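Local coordinates for protein GlcNAc-alpha-1,4-Gal-releasing endo-beta-galactosidase (PDB 1UPS) that probably hydrolyses beta-galactosidic bonds inside glycan chains to release GlcNAc-alpha-1,4-Gal, as a calcium-binding member of glycoside hydrolase family 16, at residues I25-Y30 with Y128-I133; D180-A185 with E233-I238; Y217-T222 with L226-D231. All blocks are in the same frame, centred on the assembly; numbering follows the deposited sequence.

Interaction 1. Residues I25-Y30 with Y128-I133; sequences IEKAGY and YGYFEI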
loop_
_atom_site.group_PDB
_atom_site.type_symbol
_atom_site.label_atom_id
_atom_site.label_comp_id
_atom_site.label_asym_id
_atom_site.label_seq_id
_atom_site.Cartn_x
_atom_site.Cartn_y
_atom_site.Cartn_z
ATOM N N ILE A 25 14.127 14.721 8.620
ATOM C CA ILE A 25 12.832 15.387 8.679
ATOM C C ILE A 25 12.534 16.115 7.360
ATOM O O ILE A 25 11.380 16.132 6.886
ATOM C CB ILE A 25 12.762 16.327 9.911
ATOM C CG1 ILE A 25 12.661 15.489 11.193
ATOM C CG2 ILE A 25 11.559 17.263 9.807
ATOM C CD1 ILE A 25 12.930 16.237 12.496
ATOM N N GLU A 26 13.567 16.697 6.761
ATOM C CA GLU A 26 13.409 17.355 5.459
ATOM C C GLU A 26 13.660 16.368 4.322
ATOM O O GLU A 26 14.660 15.636 4.321
ATOM C CB GLU A 26 14.298 18.594 5.349
ATOM N N LYS A 27 12.715 16.338 3.381
ATOM C CA LYS A 27 12.733 15.435 2.241
ATOM C C LYS A 27 12.868 16.247 0.965
ATOM O O LYS A 27 12.026 17.104 0.677
ATOM C CB LYS A 27 11.416 14.633 2.206
ATOM C CG LYS A 27 11.336 13.562 1.135
ATOM C CD LYS A 27 9.966 12.826 1.161
ATOM C CE LYS A 27 10.114 11.346 0.786
ATOM N NZ LYS A 27 10.421 11.104 -0.655
ATOM N N ALA A 28 13.936 15.993 0.206
ATOM C CA ALA A 28 14.184 16.736 -1.035
ATOM C C ALA A 28 12.995 16.674 -2.003
ATOM O O ALA A 28 12.486 15.591 -2.300
ATOM C CB ALA A 28 15.452 16.242 -1.709
ATOM N N GLY A 29 12.554 17.846 -2.460
ATOM C CA GLY A 29 11.449 17.971 -3.399
ATOM C C GLY A 29 10.076 18.034 -2.736
ATOM O O GLY A 29 9.051 18.123 -3.428
ATOM N N TYR A 30 10.067 18.001 -1.404
ATOM C CA TYR A 30 8.839 17.979 -0.617
ATOM C C TYR A 30 8.871 18.997 0.519
ATOM O O TYR A 30 9.944 19.483 0.913
ATOM C CB TYR A 30 8.646 16.588 -0.005
ATOM C CG TYR A 30 8.304 15.491 -0.987
ATOM C CD1 TYR A 30 9.293 14.903 -1.781
ATOM C CD2 TYR A 30 6.997 15.011 -1.092
ATOM C CE1 TYR A 30 8.991 13.884 -2.677
ATOM C CE2 TYR A 30 6.672 13.982 -1.990
ATOM C CZ TYR A 30 7.682 13.420 -2.771
ATOM O OH TYR A 30 7.393 12.415 -3.660
ATOM N N TYR A 128 -3.812 12.997 -0.540
ATOM C CA TYR A 128 -2.516 12.796 -1.218
ATOM C C TYR A 128 -1.298 13.129 -0.364
ATOM O O TYR A 128 -1.381 13.925 0.573
ATOM C CB TYR A 128 -2.422 13.544 -2.559
ATOM C CG TYR A 128 -3.611 13.305 -3.474
ATOM C CD1 TYR A 128 -4.210 14.368 -4.155
ATOM C CD2 TYR A 128 -4.136 12.021 -3.646
ATOM C CE1 TYR A 128 -5.294 14.160 -4.987
ATOM C CE2 TYR A 128 -5.240 11.798 -4.485
ATOM C CZ TYR A 128 -5.814 12.879 -5.145
ATOM O OH TYR A 128 -6.899 12.672 -5.977
ATOM N N GLY A 129 -0.167 12.519 -0.712
ATOM C CA GLY A 129 1.097 12.857 -0.063
ATOM C C GLY A 129 1.987 11.648 0.148
ATOM O O GLY A 129 1.640 10.528 -0.262
ATOM N N TYR A 130 3.130 11.888 0.798
ATOM C CA TYR A 130 4.080 10.829 1.150
ATOM C C TYR A 130 4.000 10.627 2.666
ATOM O O TYR A 130 4.350 11.522 3.437
ATOM C CB TYR A 130 5.524 11.233 0.735
ATOM C CG TYR A 130 6.487 10.047 0.772
ATOM C CD1 TYR A 130 7.071 9.623 1.968
ATOM C CD2 TYR A 130 6.761 9.320 -0.379
ATOM C CE1 TYR A 130 7.936 8.503 2.006
ATOM C CE2 TYR A 130 7.608 8.209 -0.349
ATOM C CZ TYR A 130 8.199 7.810 0.837
ATOM O OH TYR A 130 9.040 6.711 0.826
ATOM N N PHE A 131 3.489 9.468 3.084
ATOM C CA PHE A 131 3.193 9.189 4.494
ATOM C C PHE A 131 4.193 8.183 5.024
ATOM O O PHE A 131 4.460 7.204 4.339
ATOM C CB PHE A 131 1.803 8.553 4.572
ATOM C CG PHE A 131 0.690 9.473 4.138
ATOM C CD1 PHE A 131 0.489 9.774 2.789
ATOM C CD2 PHE A 131 -0.142 10.062 5.094
ATOM C CE1 PHE A 131 -0.545 10.658 2.399
ATOM C CE2 PHE A 131 -1.168 10.934 4.725
ATOM C CZ PHE A 131 -1.380 11.235 3.380
ATOM N N GLU A 132 4.739 8.396 6.224
ATOM C CA GLU A 132 5.810 7.509 6.683
ATOM C C GLU A 132 5.765 7.303 8.183
ATOM O O GLU A 132 5.517 8.262 8.934
ATOM C CB GLU A 132 7.168 8.113 6.277
ATOM C CG GLU A 132 8.405 7.313 6.695
ATOM C CD GLU A 132 9.683 7.927 6.130
ATOM O OE1 GLU A 132 10.582 8.305 6.934
ATOM O OE2 GLU A 132 9.798 8.043 4.882
ATOM N N ILE A 133 5.980 6.062 8.627
ATOM C CA ILE A 133 6.278 5.815 10.036
ATOM C C ILE A 133 7.572 5.022 10.151
ATOM O O ILE A 133 8.011 4.363 9.188
ATOM C CB ILE A 133 5.124 5.080 10.777
ATOM C CG1 ILE A 133 5.003 3.605 10.304
ATOM C CG2 ILE A 133 3.804 5.908 10.668
ATOM C CD1 ILE A 133 3.975 2.722 11.145
#

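Interaction 2. Residues D180-A185 with E233-I238; sequences DTWRIA and ELFKVI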
loop_
_atom_site.group_PDB
_atom_site.type_symbol
_atom_site.label_atom_id
_atom_site.label_comp_id
_atom_site.label_asym_id
_atom_site.label_seq_id
_atom_site.Cartn_x
_atom_site.Cartn_y
_atom_site.Cartn_z
ATOM N N ASP A 180 7.880 -12.353 9.596
ATOM C CA ASP A 180 8.698 -11.893 8.459
ATOM C C ASP A 180 7.897 -11.147 7.386
ATOM O O ASP A 180 8.439 -10.866 6.308
ATOM C CB ASP A 180 9.486 -13.046 7.830
ATOM C CG ASP A 180 8.610 -14.216 7.378
ATOM O OD1 ASP A 180 7.359 -14.202 7.546
ATOM O OD2 ASP A 180 9.117 -15.225 6.837
ATOM N N THR A 181 6.639 -10.801 7.682
ATOM C CA THR A 181 5.762 -10.191 6.661
ATOM C C THR A 181 5.496 -8.710 6.877
ATOM O O THR A 181 5.779 -8.156 7.944
ATOM C CB THR A 181 4.381 -10.899 6.598
ATOM O OG1 THR A 181 3.702 -10.699 7.855
ATOM C CG2 THR A 181 4.519 -12.433 6.427
ATOM N N TRP A 182 4.959 -8.086 5.827
ATOM C CA TRP A 182 4.332 -6.774 5.917
ATOM C C TRP A 182 2.991 -6.936 5.186
ATOM O O TRP A 182 2.940 -7.092 3.961
ATOM C CB TRP A 182 5.212 -5.679 5.266
ATOM C CG TRP A 182 4.548 -4.312 5.222
ATOM C CD1 TRP A 182 3.396 -3.917 5.886
ATOM C CD2 TRP A 182 4.989 -3.162 4.481
ATOM N NE1 TRP A 182 3.109 -2.600 5.595
ATOM C CE2 TRP A 182 4.066 -2.112 4.740
ATOM C CE3 TRP A 182 6.088 -2.901 3.639
ATOM C CZ2 TRP A 182 4.197 -0.835 4.178
ATOM C CZ3 TRP A 182 6.204 -1.632 3.068
ATOM C CH2 TRP A 182 5.269 -0.613 3.355
ATOM N N ARG A 183 1.916 -6.932 5.967
ATOM C CA ARG A 183 0.560 -7.049 5.450
ATOM C C ARG A 183 0.038 -5.674 5.044
ATOM O O ARG A 183 0.082 -4.731 5.834
ATOM C CB ARG A 183 -0.343 -7.632 6.544
ATOM C CG ARG A 183 -1.754 -7.952 6.074
ATOM C CD ARG A 183 -2.536 -8.751 7.142
ATOM N NE ARG A 183 -3.952 -8.958 6.832
ATOM C CZ ARG A 183 -4.515 -10.134 6.553
ATOM N NH1 ARG A 183 -3.795 -11.256 6.481
ATOM N NH2 ARG A 183 -5.823 -10.185 6.306
ATOM N N ILE A 184 -0.471 -5.588 3.816
ATOM C CA ILE A 184 -1.009 -4.349 3.241
ATOM C C ILE A 184 -2.364 -4.710 2.625
ATOM O O ILE A 184 -2.500 -5.768 1.981
ATOM C CB ILE A 184 -0.063 -3.803 2.150
ATOM C CG1 ILE A 184 1.285 -3.394 2.736
ATOM C CG2 ILE A 184 -0.681 -2.566 1.444
ATOM C CD1 ILE A 184 2.415 -3.285 1.686
ATOM N N ALA A 185 -3.369 -3.856 2.828
ATOM C CA ALA A 185 -4.710 -4.139 2.284
ATOM C C ALA A 185 -5.456 -2.855 1.939
ATOM O O ALA A 185 -5.086 -1.776 2.397
ATOM C CB ALA A 185 -5.541 -4.999 3.280
ATOM N N GLU A 233 12.587 1.460 -0.171
ATOM C CA GLU A 233 12.577 0.714 -1.438
ATOM C C GLU A 233 11.164 0.230 -1.778
ATOM O O GLU A 233 10.442 -0.298 -0.912
ATOM C CB GLU A 233 13.532 -0.492 -1.392
ATOM C CG GLU A 233 13.548 -1.295 -2.704
ATOM C CD GLU A 233 14.535 -2.460 -2.710
ATOM O OE1 GLU A 233 14.156 -3.579 -2.252
ATOM O OE2 GLU A 233 15.686 -2.257 -3.190
ATOM N N LEU A 234 10.773 0.393 -3.042
ATOM C CA LEU A 234 9.395 0.045 -3.441
ATOM C C LEU A 234 9.086 -1.435 -3.186
ATOM O O LEU A 234 9.879 -2.320 -3.564
ATOM C CB LEU A 234 9.178 0.402 -4.919
ATOM C CG LEU A 234 7.745 0.207 -5.429
ATOM C CD1 LEU A 234 6.743 1.113 -4.702
ATOM C CD2 LEU A 234 7.711 0.453 -6.931
ATOM N N PHE A 235 7.925 -1.691 -2.567
ATOM C CA PHE A 235 7.567 -3.027 -2.073
ATOM C C PHE A 235 6.227 -3.500 -2.665
ATOM O O PHE A 235 6.056 -4.702 -2.941
ATOM C CB PHE A 235 7.519 -2.997 -0.528
ATOM C CG PHE A 235 7.115 -4.313 0.129
ATOM C CD1 PHE A 235 8.037 -5.341 0.289
ATOM C CD2 PHE A 235 5.827 -4.482 0.631
ATOM C CE1 PHE A 235 7.669 -6.545 0.933
ATOM C CE2 PHE A 235 5.442 -5.680 1.262
ATOM C CZ PHE A 235 6.373 -6.701 1.417
ATOM N N LYS A 236 5.308 -2.561 -2.898
ATOM C CA LYS A 236 3.959 -2.875 -3.428
ATOM C C LYS A 236 3.358 -1.658 -4.126
ATOM O O LYS A 236 3.593 -0.514 -3.720
ATOM C CB LYS A 236 3.022 -3.290 -2.288
ATOM C CG LYS A 236 1.643 -3.763 -2.769
ATOM C CD LYS A 236 0.800 -4.273 -1.636
ATOM C CE LYS A 236 -0.593 -4.758 -2.087
ATOM N NZ LYS A 236 -1.362 -5.401 -0.939
ATOM N N VAL A 237 2.550 -1.916 -5.156
ATOM C CA VAL A 237 1.829 -0.862 -5.850
ATOM C C VAL A 237 0.378 -1.273 -6.024
ATOM O O VAL A 237 0.096 -2.417 -6.397
ATOM C CB VAL A 237 2.405 -0.613 -7.269
ATOM C CG1 VAL A 237 1.617 0.482 -7.990
ATOM C CG2 VAL A 237 3.860 -0.243 -7.200
ATOM N N ILE A 238 -0.529 -0.342 -5.717
ATOM C CA ILE A 238 -1.941 -0.511 -6.023
ATOM C C ILE A 238 -2.346 0.633 -6.951
ATOM O O ILE A 238 -2.178 1.800 -6.595
ATOM C CB ILE A 238 -2.770 -0.497 -4.729
ATOM C CG1 ILE A 238 -2.435 -1.722 -3.869
ATOM C CG2 ILE A 238 -4.299 -0.388 -5.058
ATOM C CD1 ILE A 238 -3.075 -1.683 -2.459
#

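Interaction 3. Residues Y217-T222 with L226-D231; sequences YAMEWT and LKFYYD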
loop_
_atom_site.group_PDB
_atom_site.type_symbol
_atom_site.label_atom_id
_atom_site.label_comp_id
_atom_site.label_asym_id
_atom_site.label_seq_id
_atom_site.Cartn_x
_atom_site.Cartn_y
_atom_site.Cartn_z
ATOM N N TYR A 217 8.219 2.275 7.143
ATOM C CA TYR A 217 7.085 1.904 6.299
ATOM C C TYR A 217 6.497 3.186 5.743
ATOM O O TYR A 217 6.258 4.137 6.484
ATOM C CB TYR A 217 6.009 1.176 7.139
ATOM C CG TYR A 217 6.557 -0.072 7.812
ATOM C CD1 TYR A 217 7.044 -0.029 9.121
ATOM C CD2 TYR A 217 6.600 -1.289 7.127
ATOM C CE1 TYR A 217 7.549 -1.194 9.750
ATOM C CE2 TYR A 217 7.101 -2.448 7.731
ATOM C CZ TYR A 217 7.582 -2.381 9.043
ATOM O OH TYR A 217 8.082 -3.513 9.639
ATOM N N ALA A 218 6.252 3.218 4.442
ATOM C CA ALA A 218 5.733 4.438 3.825
ATOM C C ALA A 218 4.773 4.142 2.687
ATOM O O ALA A 218 4.844 3.083 2.048
ATOM C CB ALA A 218 6.896 5.351 3.330
ATOM N N MET A 219 3.867 5.092 2.465
ATOM C CA MET A 219 2.965 5.064 1.330
ATOM C C MET A 219 2.970 6.426 0.643
ATOM O O MET A 219 2.750 7.465 1.286
ATOM C CB MET A 219 1.527 4.734 1.772
ATOM C CG MET A 219 0.514 4.933 0.615
ATOM S SD MET A 219 -1.209 4.751 1.171
ATOM C CE MET A 219 -1.412 6.248 2.077
ATOM N N GLU A 220 3.184 6.422 -0.671
ATOM C CA GLU A 220 2.918 7.623 -1.454
ATOM C C GLU A 220 1.578 7.454 -2.157
ATOM O O GLU A 220 1.379 6.521 -2.948
ATOM C CB GLU A 220 4.039 7.938 -2.466
ATOM C CG GLU A 220 3.808 9.300 -3.130
ATOM C CD GLU A 220 5.088 10.017 -3.548
ATOM O OE1 GLU A 220 5.216 11.234 -3.289
ATOM O OE2 GLU A 220 5.955 9.370 -4.143
ATOM N N TRP A 221 0.660 8.356 -1.828
ATOM C CA TRP A 221 -0.713 8.324 -2.320
ATOM C C TRP A 221 -0.838 9.497 -3.287
ATOM O O TRP A 221 -0.723 10.654 -2.894
ATOM C CB TRP A 221 -1.670 8.439 -1.124
ATOM C CG TRP A 221 -3.126 8.810 -1.401
ATOM C CD1 TRP A 221 -3.861 8.610 -2.552
ATOM C CD2 TRP A 221 -4.008 9.413 -0.469
ATOM N NE1 TRP A 221 -5.150 9.068 -2.374
ATOM C CE2 TRP A 221 -5.267 9.576 -1.107
ATOM C CE3 TRP A 221 -3.860 9.865 0.851
ATOM C CZ2 TRP A 221 -6.362 10.181 -0.474
ATOM C CZ3 TRP A 221 -4.950 10.443 1.487
ATOM C CH2 TRP A 221 -6.189 10.595 0.821
ATOM N N THR A 222 -1.004 9.178 -4.566
ATOM C CA THR A 222 -1.141 10.193 -5.612
ATOM C C THR A 222 -2.527 10.018 -6.248
ATOM O O THR A 222 -3.227 9.058 -5.948
ATOM C CB THR A 222 -0.060 10.031 -6.703
ATOM O OG1 THR A 222 -0.332 8.847 -7.472
ATOM C CG2 THR A 222 1.323 9.783 -6.087
ATOM N N LEU A 226 -1.359 4.046 -5.164
ATOM C CA LEU A 226 -0.770 3.901 -3.834
ATOM C C LEU A 226 0.521 3.096 -3.979
ATOM O O LEU A 226 0.513 1.968 -4.481
ATOM C CB LEU A 226 -1.737 3.158 -2.882
ATOM C CG LEU A 226 -3.182 3.701 -2.871
ATOM C CD1 LEU A 226 -4.036 2.854 -1.944
ATOM C CD2 LEU A 226 -3.202 5.161 -2.437
ATOM N N LYS A 227 1.627 3.681 -3.538
ATOM C CA LYS A 227 2.925 3.016 -3.654
ATOM C C LYS A 227 3.506 2.865 -2.262
ATOM O O LYS A 227 3.589 3.842 -1.505
ATOM C CB LYS A 227 3.843 3.843 -4.559
ATOM C CG LYS A 227 3.406 3.739 -6.017
ATOM C CD LYS A 227 4.292 4.507 -6.966
ATOM C CE LYS A 227 3.773 4.325 -8.413
ATOM N NZ LYS A 227 4.747 4.920 -9.410
ATOM N N PHE A 228 3.881 1.631 -1.918
ATOM C CA PHE A 228 4.330 1.300 -0.565
ATOM C C PHE A 228 5.819 0.989 -0.547
ATOM O O PHE A 228 6.282 0.234 -1.385
ATOM C CB PHE A 228 3.529 0.098 -0.061
ATOM C CG PHE A 228 2.052 0.363 -0.017
ATOM C CD1 PHE A 228 1.471 0.921 1.117
ATOM C CD2 PHE A 228 1.263 0.098 -1.127
ATOM C CE1 PHE A 228 0.079 1.200 1.147
ATOM C CE2 PHE A 228 -0.122 0.366 -1.113
ATOM C CZ PHE A 228 -0.697 0.917 0.026
ATOM N N TYR A 229 6.539 1.575 0.420
ATOM C CA TYR A 229 8.005 1.499 0.498
ATOM C C TYR A 229 8.454 0.940 1.841
ATOM O O TYR A 229 7.955 1.362 2.891
ATOM C CB TYR A 229 8.624 2.900 0.327
ATOM C CG TYR A 229 8.329 3.520 -1.009
ATOM C CD1 TYR A 229 9.230 3.391 -2.070
ATOM C CD2 TYR A 229 7.133 4.220 -1.226
ATOM C CE1 TYR A 229 8.942 3.951 -3.314
ATOM C CE2 TYR A 229 6.839 4.764 -2.457
ATOM C CZ TYR A 229 7.755 4.634 -3.495
ATOM O OH TYR A 229 7.458 5.182 -4.733
ATOM N N TYR A 230 9.382 -0.015 1.795
ATOM C CA TYR A 230 9.972 -0.608 2.998
ATOM C C TYR A 230 11.424 -0.211 3.037
ATOM O O TYR A 230 12.174 -0.531 2.107
ATOM C CB TYR A 230 9.891 -2.128 2.931
ATOM C CG TYR A 230 10.518 -2.868 4.116
ATOM C CD1 TYR A 230 9.832 -2.966 5.337
ATOM C CD2 TYR A 230 11.766 -3.512 3.992
ATOM C CE1 TYR A 230 10.363 -3.671 6.417
ATOM C CE2 TYR A 230 12.326 -4.222 5.078
ATOM C CZ TYR A 230 11.607 -4.308 6.280
ATOM O OH TYR A 230 12.127 -4.995 7.357
ATOM N N ASP A 231 11.826 0.476 4.111
ATOM C CA ASP A 231 13.191 1.002 4.219
ATOM C C ASP A 231 13.604 1.703 2.925
ATOM O O ASP A 231 14.707 1.485 2.395
ATOM C CB ASP A 231 14.164 -0.120 4.600
ATOM C CG ASP A 231 13.945 -0.599 6.009
ATOM O OD1 ASP A 231 14.519 -1.645 6.384
ATOM O OD2 ASP A 231 13.201 0.021 6.803
HETATM O O HOH W 1 5.680 7.057 -5.433
#

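Interaction 1. Residues I25-Y30 with Y128-I133
Lys-27 lays the end of its side chain across the ring of Tyr-130. CE sits over the middle of one face, 3.7 Å from the ring centroid, a CH-pi contact close to the ring normal. NZ follows at 4.0 Å from the same centroid and only 11° off the normal, so the ammonium group makes a true cation-pi contact. The chain leaves CB straight and then turns, with chi3 at -146° and chi4 at -71°; those bends bring CE and NZ back over the ring. Tyr-130 belongs to strand 129-136 of the antiparallel sheet that forms one layer of the GH16 beta-sandwich, the jelly-roll fold of the concanavalin clan, and the loop carrying Lys-27 leads into strand 30-36 of that same sheet. A type II turn from Lys-27 to Tyr-30, with Gly-29 at positive phi, closes on the bond from Tyr-30 N to Lys-27 O (3.0 Å). The turn brings Tyr-30 round beside its own lysine, whose CD packs 3.6 Å above the tyrosine ring plane, toward the rim. From there Tyr-30 CE2 meets Tyr-130 CB at 4.0 Å, the two side chains crossing nearly at right angles, while the Tyr-30 hydroxyl bonds to Glu-220 on strand 215-221.

Interaction 2. Residues D180-A185 with E233-I238
Lys-236 reaches across to Ile-184 and runs alongside it, the two side chains pointing in opposite directions. Lys-236 CB starts 4.0 Å from Ile-184 CD1. With CG anti to the backbone N (chi1 -174°) and every later torsion extended, the chain goes straight to the facing strand: Lys-236 CD lies 3.8 Å from Ile-184 CG2 and equally near Ile-184 CD1, and Lys-236 CE brushes CG2. Lys-236 NZ arrives 3.7 Å from Ile-184 CB, close to that residue's carbonyl oxygen, and hydrogen-bonds to Ser-201 OG on strand 199-204. This course belongs to one of two modelled conformers.

Phe-235 packs against Trp-182. Phe-235 CD2 comes within 3.4 Å of Trp-182 CE3, a tight approach, yet the planes, 17° apart, are slid so far that the rings barely overlap; the centroid of the indole six-membered ring is 5.1 Å from that of the phenylalanine. Ile-184 CD1 lies on the same face of the indole as Phe-235, over the centre of the Trp-182 ring and at the edge of Phe-235, in its plane. The indole is held from its other end by NE1, bonded to the carbonyl of Ile-171.

Strand 181-187 belongs to the six-stranded sheet and strand 233-239 to the other antiparallel sheet; the segments run almost parallel, 11° apart, with axes 9.6 Å apart at closest approach, so they meet through side chains. Phe-235 and Lys-236 can both point across because they share one partner, Phe-228, in a classic beta bulge. Such face-to-face packing of two sheets is the core of the beta-sandwich jelly roll of family GH16.

Interaction 3. Residues Y217-T222 with L226-D231
Glu-220 N donates to Lys-227 O at 2.7 Å, the shortest of four backbone bonds that join these strands, with an angle of 156° at the hydrogen. Lys-227 N returns a bond to Glu-220 O, and Ala-218 and Tyr-229 make a second reciprocal pair. Between them, Met-219 faces Phe-228 in a non-hydrogen-bonded pair, where Met-219 CA also makes a CA-H...O contact with Lys-227 O.

On the face that carries Met-219, side chains pair up along the strands. Met-219 SD rests 3.8 Å from Phe-228 CE1 in an oblique Met-aromatic contact, the two groups side by side and pointing the same way; Met-219 CG anti to the backbone N (chi1 170°) and an extended chi2 carry the sulfur there. Leu-226 CD2 lies 3.5 Å from Trp-221 CD1. At the other end Tyr-230 presents an edge to the face of Tyr-217, an offset edge-to-face pair with centroids 5.7 Å apart and planes at 61°.

The face bearing Ala-218 is more polar. A water donates to Glu-220 OE2 (2.7 Å) and also hydrogen-bonds to Tyr-229 OH, lying at the edge of the tyrosine ring in its plane; it links the two side chains across the strands on this face. The other carboxylate oxygen, OE1, bonds the Tyr-283 hydroxyl besides Tyr-30, so both oxygens of Glu-220 are engaged.

Just past the end of the second strand, Asp-231, with positive phi, bonds to His-215 and to Ile-216 N. Regular pairing from Tyr-217 with Tyr-230 to Trp-221 with Leu-226 makes this an antiparallel beta hairpin, part of a sheet in the GH16 sandwich.

Strand 215-221 sits between the other elements: it bonds through its backbone to strand 129-136 of interaction 1 and pairs with strand 225-230 in interaction 3, which in turn pairs with strand 233-239 of interaction 2. All three therefore reach one curved sheet, but in different directions. Interaction 3 lies within it and is mostly buried, built on backbone bonds with packing on both faces. Interaction 2 crosses from it to the second sheet, using aromatic and aliphatic side chains and the long chain of a lysine. Interaction 1, partly buried and farther from the chain centre, covers one face with a loop through a cation-pi contact. Interactions 1 and 3 also share a side-chain bond.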